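Local coordinates for protein putative S-adenosyl-L-methionine-dependent Methyltransferase (Methanococcus maripaludis, PDB 3DLC) that binds S-adenosylmethionine and is probably a methyltransferase, perhaps one acting on sterols, at residues N16-E19 with I20-L24; E154-D157 with S158-E162. All blocks are in the same frame, centred on the assembly; numbering follows the deposited sequence. Where two conformers were deposited one is given.

How the contacts relate
Both contacts are local, each within one turn or so of a helix, and neither closes a long loop. Contact 1 comes first, at the C-terminal end of helix 11-22, and runs into the turn that leads to helix 28-40. The chain then builds the parallel strands of the Rossmann-like core before contact 2 opens near the start of helix 153-166. The two lie in series and do not nest or cross. In space they meet at Leu24: its O lies 3.5 Å from Ile159 CD1, and its side chain packs on Glu162. Contact 1 reaches the S-adenosylmethionine pocket, and contact 2 belongs to the helix beside its C-terminal turn.

Contact 1. Residues N16-E19 with I20-L24; sequences NMDE and ISKTL. With SAM (S-adenosylmethionine), chain C.
The carboxylate of Asp18 meets the ammonium of Lys22 one helical turn later. Lys22 NZ donates to the syn lone pair of Asp18 OD2 at 2.7 Å, in a salt bridge. The lysine chain is extended and crosses the acid obliquely, which carries CE past both carboxylate oxygens. Lys22 has two deposited conformers, so this pairing may hold for only one. A water donates to Asp18 OD1 at 2.8 Å. It also bonds Ser21 OG in the conformer given, one of two deposited. Asn85 adds a second layer: its ND2 bonds Asp18 OD1 and its OD1 takes Lys22 NZ. Asp18 is thus held through both oxygens. CG of Asp18 lies opposite the backbone N (chi1 -175°), which lets the acid lean along the helix to Lys22. The carboxylate of Glu19 is turned to Lys15 instead.

Regular helix bonds run beneath, such as Ser21 N to Met17 O at 2.8 Å. Further along, Thr23 OG1 donates to Glu19 O at 2.7 Å, from 31° off the carbonyl plane. A chi1 of 62° sets the Thr23 hydroxyl between its backbone N and carbonyl carbon, turned back to Glu19 O.

Met17, present as selenomethionine, turns to the ligand. Its SE is 3.6 Å from the methyl CE of S-adenosylmethionine. Its own CE lies 3.6 Å from the ligand's OXT. Met17 is therefore part of the cofactor pocket, beside the sulfonium centre.

Around this helix end, Met17 packs on Met78 and Asp18 on Ile81, both of helix 76-88, and both side chains touch Pro54 in the loop after strand 46-50. Met17 and Ser21 rest on Tyr29 of helix 28-40. Leu24 packs against helix 153-166.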
loop_
_atom_site.group_PDB
_atom_site.type_symbol
_atom_site.label_atom_id
_atom_site.label_comp_id
_atom_site.label_asym_id
_atom_site.label_seq_id
_atom_site.Cartn_x
_atom_site.Cartn_y
_atom_site.Cartn_z
ATOM N N ASN A 16 -8.287 6.661 13.981
ATOM C CA ASN A 16 -7.103 6.078 14.638
ATOM C C ASN A 16 -5.934 5.941 13.676
ATOM O O ASN A 16 -4.800 6.254 14.024
ATOM C CB ASN A 16 -7.423 4.720 15.206
ATOM C CG ASN A 16 -8.341 4.773 16.377
ATOM O OD1 ASN A 16 -8.591 5.834 16.936
ATOM N ND2 ASN A 16 -8.825 3.627 16.787
HETATM N N MSE A 17 -6.218 5.457 12.469
HETATM C CA MSE A 17 -5.187 5.309 11.468
HETATM C C MSE A 17 -4.591 6.675 11.104
HETATM O O MSE A 17 -3.367 6.824 10.967
HETATM C CB MSE A 17 -5.732 4.616 10.242
HETATM C CG MSE A 17 -4.676 4.272 9.166
HETATM SE SE MSE A 17 -3.390 2.919 9.684
HETATM C CE MSE A 17 -1.788 4.018 9.729
ATOM N N ASP A 18 -5.456 7.672 10.941
ATOM C CA ASP A 18 -5.014 9.008 10.604
ATOM C C ASP A 18 -4.099 9.556 11.710
ATOM O O ASP A 18 -3.037 10.125 11.448
ATOM C CB ASP A 18 -6.223 9.920 10.443
ATOM C CG ASP A 18 -5.854 11.309 9.963
ATOM O OD1 ASP A 18 -5.078 11.435 8.999
ATOM O OD2 ASP A 18 -6.395 12.291 10.527
ATOM N N GLU A 19 -4.529 9.396 12.956
ATOM C CA GLU A 19 -3.731 9.912 14.080
ATOM C C GLU A 19 -2.360 9.282 14.142
ATOM O O GLU A 19 -1.362 9.960 14.363
ATOM C CB GLU A 19 -4.498 9.713 15.391
ATOM C CG GLU A 19 -5.679 10.683 15.481
ATOM C CD GLU A 19 -6.550 10.527 16.722
ATOM O OE1 GLU A 19 -6.287 9.616 17.545
ATOM O OE2 GLU A 19 -7.539 11.309 16.829
ATOM N N ILE A 20 -2.293 7.979 13.934
ATOM C CA ILE A 20 -1.009 7.260 13.952
ATOM C C ILE A 20 -0.146 7.679 12.757
ATOM O O ILE A 20 1.061 7.928 12.890
ATOM C CB ILE A 20 -1.226 5.752 14.027
ATOM C CG1 ILE A 20 -1.715 5.383 15.431
ATOM C CG2 ILE A 20 0.081 4.991 13.680
ATOM C CD1 ILE A 20 -0.645 5.498 16.536
ATOM N N SER A 21 -0.773 7.795 11.585
ATOM C CA SER A 21 -0.120 8.201 10.351
ATOM C C SER A 21 0.581 9.572 10.493
ATOM O O SER A 21 1.608 9.850 9.894
ATOM C CB SER A 21 -1.199 8.265 9.248
ATOM O OG SER A 21 -0.678 8.789 8.056
ATOM N N LYS A 22 -0.052 10.456 11.251
ATOM C CA LYS A 22 0.395 11.850 11.474
ATOM C C LYS A 22 1.394 11.993 12.604
ATOM O O LYS A 22 1.994 13.054 12.785
ATOM C CB LYS A 22 -0.814 12.763 11.792
ATOM C CG LYS A 22 -1.689 13.068 10.550
ATOM C CD LYS A 22 -2.969 13.852 10.814
ATOM C CE LYS A 22 -3.687 14.183 9.485
ATOM N NZ LYS A 22 -5.139 14.563 9.656
ATOM N N THR A 23 1.539 10.927 13.385
ATOM C CA THR A 23 2.394 10.958 14.566
ATOM C C THR A 23 3.463 9.873 14.508
ATOM O O THR A 23 4.501 10.030 13.859
ATOM C CB THR A 23 1.550 10.956 15.882
ATOM O OG1 THR A 23 0.760 9.772 15.994
ATOM C CG2 THR A 23 0.679 12.196 15.997
ATOM N N LEU A 24 3.215 8.771 15.161
ATOM C CA LEU A 24 4.206 7.714 15.296
ATOM C C LEU A 24 4.731 7.200 13.954
ATOM O O LEU A 24 5.927 6.972 13.800
ATOM C CB LEU A 24 3.565 6.575 16.066
ATOM C CG LEU A 24 4.494 5.441 16.394
ATOM C CD1 LEU A 24 5.687 5.927 17.221
ATOM C CD2 LEU A 24 3.710 4.357 17.097
HETATM N N SAM C . -1.752 2.748 3.286
HETATM C CA SAM C . -2.082 3.512 4.517
HETATM C C SAM C . -0.848 3.691 5.357
HETATM O O SAM C . 0.118 2.950 5.161
HETATM O OXT SAM C . -0.867 4.533 6.247
HETATM C CB SAM C . -3.206 2.835 5.278
HETATM C CG SAM C . -2.910 1.466 5.802
HETATM S SD SAM C . -4.362 0.832 6.664
HETATM C CE SAM C . -3.456 -0.195 7.788
HETATM C "C5'" SAM C . -5.108 -0.385 5.456
HETATM C "C4'" SAM C . -6.085 0.160 4.371
HETATM O "O4'" SAM C . -6.465 -0.744 3.282
HETATM C "C3'" SAM C . -7.382 0.783 4.947
HETATM O "O3'" SAM C . -7.421 2.129 4.587
HETATM C "C2'" SAM C . -8.486 -0.037 4.276
HETATM O "O2'" SAM C . -9.735 0.594 4.107
HETATM C "C1'" SAM C . -7.821 -0.466 2.958
HETATM N N9 SAM C . -8.387 -1.690 2.367
HETATM C C8 SAM C . -8.525 -2.909 2.988
HETATM N N7 SAM C . -9.003 -3.834 2.122
HETATM C C5 SAM C . -9.197 -3.186 0.930
HETATM C C6 SAM C . -9.698 -3.596 -0.308
HETATM N N6 SAM C . -10.189 -4.823 -0.562
HETATM N N1 SAM C . -9.696 -2.686 -1.306
HETATM C C2 SAM C . -9.265 -1.396 -1.100
HETATM N N3 SAM C . -8.828 -0.933 0.105
HETATM C C4 SAM C . -8.792 -1.850 1.069
HETATM O O HOH W 1 -2.509 10.964 7.931
#

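Contact 2. Residues E154-D157 with S158-E162; sequences ELRD and SISAE
Leu155 and Ile159 stand one turn apart on the same flank of the helix, with Leu155 CB 4.3 Å from Ile159 CD1. Ile159 places CG1 beside its own backbone N (chi1 -68°), and CD1 then extends over Leu155 O at 3.5 Å. That oxygen still accepts the main-chain bond from Ile159 N.

Arg156 O takes two donors from Ser160, its N at 2.9 Å and its OG. They come from opposite faces of the carbonyl plane. The 2.5 Å from Ser160 OG to Arg156 O is short and belongs to one of two deposited conformers, so its exact value is doubtful. Ser158 OG hovers between Glu154 O and Leu155 O at 3.3 and 3.4 Å. Both would be weak bonds, and its single proton cannot be assigned.

This helix, 153-166, follows strand 142-148 of the seven-stranded sheet, whose order 3-2-1-4-5-7-6 is that of class I methyltransferases. Leu155 packs on Pro27 and on Ile31 of helix 28-40, and Ile159 on Phe25 and Ile28.

On the outer side, Arg156 bends at chi3 (71°) and brings its guanidinium side-on to Asp157. Arg156 NE and NH2 both donate to Asp157 OD1 at 3.0 Å, in a salt bridge. OD1 lies in the guanidinium plane, but NE meets it from 38° above the carboxylate plane. A long, weak ion pair also runs from Arg156 NH1 to Asp204.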
loop_
_atom_site.group_PDB
_atom_site.type_symbol
_atom_site.label_atom_id
_atom_site.label_comp_id
_atom_site.label_asym_id
_atom_site.label_seq_id
_atom_site.Cartn_x
_atom_site.Cartn_y
_atom_site.Cartn_z
ATOM N N GLU A 154 15.952 1.459 11.739
ATOM C CA GLU A 154 15.910 2.396 12.872
ATOM C C GLU A 154 14.459 2.756 13.198
ATOM O O GLU A 154 14.038 2.731 14.354
ATOM C CB GLU A 154 16.750 3.679 12.618
ATOM C CG GLU A 154 16.644 4.732 13.775
ATOM C CD GLU A 154 17.651 5.904 13.707
ATOM O OE1 GLU A 154 18.397 6.028 12.715
ATOM O OE2 GLU A 154 17.662 6.740 14.645
ATOM N N LEU A 155 13.704 3.100 12.168
ATOM C CA LEU A 155 12.296 3.438 12.350
ATOM C C LEU A 155 11.499 2.223 12.749
ATOM O O LEU A 155 10.634 2.291 13.618
ATOM C CB LEU A 155 11.722 4.095 11.101
ATOM C CG LEU A 155 12.315 5.449 10.724
ATOM C CD1 LEU A 155 11.697 5.912 9.429
ATOM C CD2 LEU A 155 12.106 6.482 11.848
ATOM N N ARG A 156 11.777 1.088 12.128
ATOM C CA ARG A 156 11.077 -0.120 12.492
ATOM C C ARG A 156 11.184 -0.364 14.003
ATOM O O ARG A 156 10.206 -0.644 14.712
ATOM C CB ARG A 156 11.623 -1.330 11.733
ATOM C CG ARG A 156 10.957 -2.621 12.079
ATOM C CD ARG A 156 11.760 -3.816 11.555
ATOM N NE ARG A 156 12.972 -3.953 12.343
ATOM C CZ ARG A 156 13.924 -4.827 12.102
ATOM N NH1 ARG A 156 13.817 -5.617 11.058
ATOM N NH2 ARG A 156 14.991 -4.886 12.892
ATOM N N ASP A 157 12.403 -0.287 14.495
ATOM C CA ASP A 157 12.677 -0.648 15.894
ATOM C C ASP A 157 12.050 0.370 16.858
ATOM O O ASP A 157 11.480 -0.009 17.907
ATOM C CB ASP A 157 14.177 -0.791 16.114
ATOM C CG ASP A 157 14.759 -2.035 15.450
ATOM O OD1 ASP A 157 13.980 -2.911 14.975
ATOM O OD2 ASP A 157 16.013 -2.132 15.467
ATOM N N SER A 158 12.166 1.658 16.553
ATOM C CA SER A 158 11.628 2.665 17.466
ATOM C C SER A 158 10.121 2.639 17.465
ATOM O O SER A 158 9.466 2.742 18.521
ATOM C CB SER A 158 12.144 4.057 17.182
ATOM O OG SER A 158 11.773 4.526 15.926
ATOM N N ILE A 159 9.535 2.511 16.286
ATOM C CA ILE A 159 8.081 2.472 16.192
ATOM C C ILE A 159 7.527 1.222 16.827
ATOM O O ILE A 159 6.514 1.265 17.535
ATOM C CB ILE A 159 7.617 2.603 14.715
ATOM C CG1 ILE A 159 7.933 4.000 14.221
ATOM C CG2 ILE A 159 6.118 2.270 14.576
ATOM C CD1 ILE A 159 7.775 4.192 12.726
ATOM N N SER A 160 8.209 0.098 16.633
ATOM C CA SER A 160 7.700 -1.146 17.178
ATOM C C SER A 160 7.603 -1.066 18.699
ATOM O O SER A 160 6.622 -1.528 19.290
ATOM C CB SER A 160 8.538 -2.362 16.722
ATOM O OG SER A 160 8.583 -2.499 15.304
ATOM N N ALA A 161 8.608 -0.493 19.341
ATOM C CA ALA A 161 8.581 -0.390 20.774
ATOM C C ALA A 161 7.353 0.373 21.245
ATOM O O ALA A 161 6.669 -0.025 22.204
ATOM C CB ALA A 161 9.842 0.258 21.289
ATOM N N GLU A 162 7.040 1.468 20.564
ATOM C CA GLU A 162 5.879 2.267 20.944
ATOM C C GLU A 162 4.569 1.539 20.616
ATOM O O GLU A 162 3.603 1.593 21.405
ATOM C CB GLU A 162 5.909 3.643 20.287
ATOM C CG GLU A 162 4.804 4.540 20.772
ATOM C CD GLU A 162 4.880 4.873 22.244
ATOM O OE1 GLU A 162 5.905 4.578 22.899
ATOM O OE2 GLU A 162 3.895 5.466 22.740
#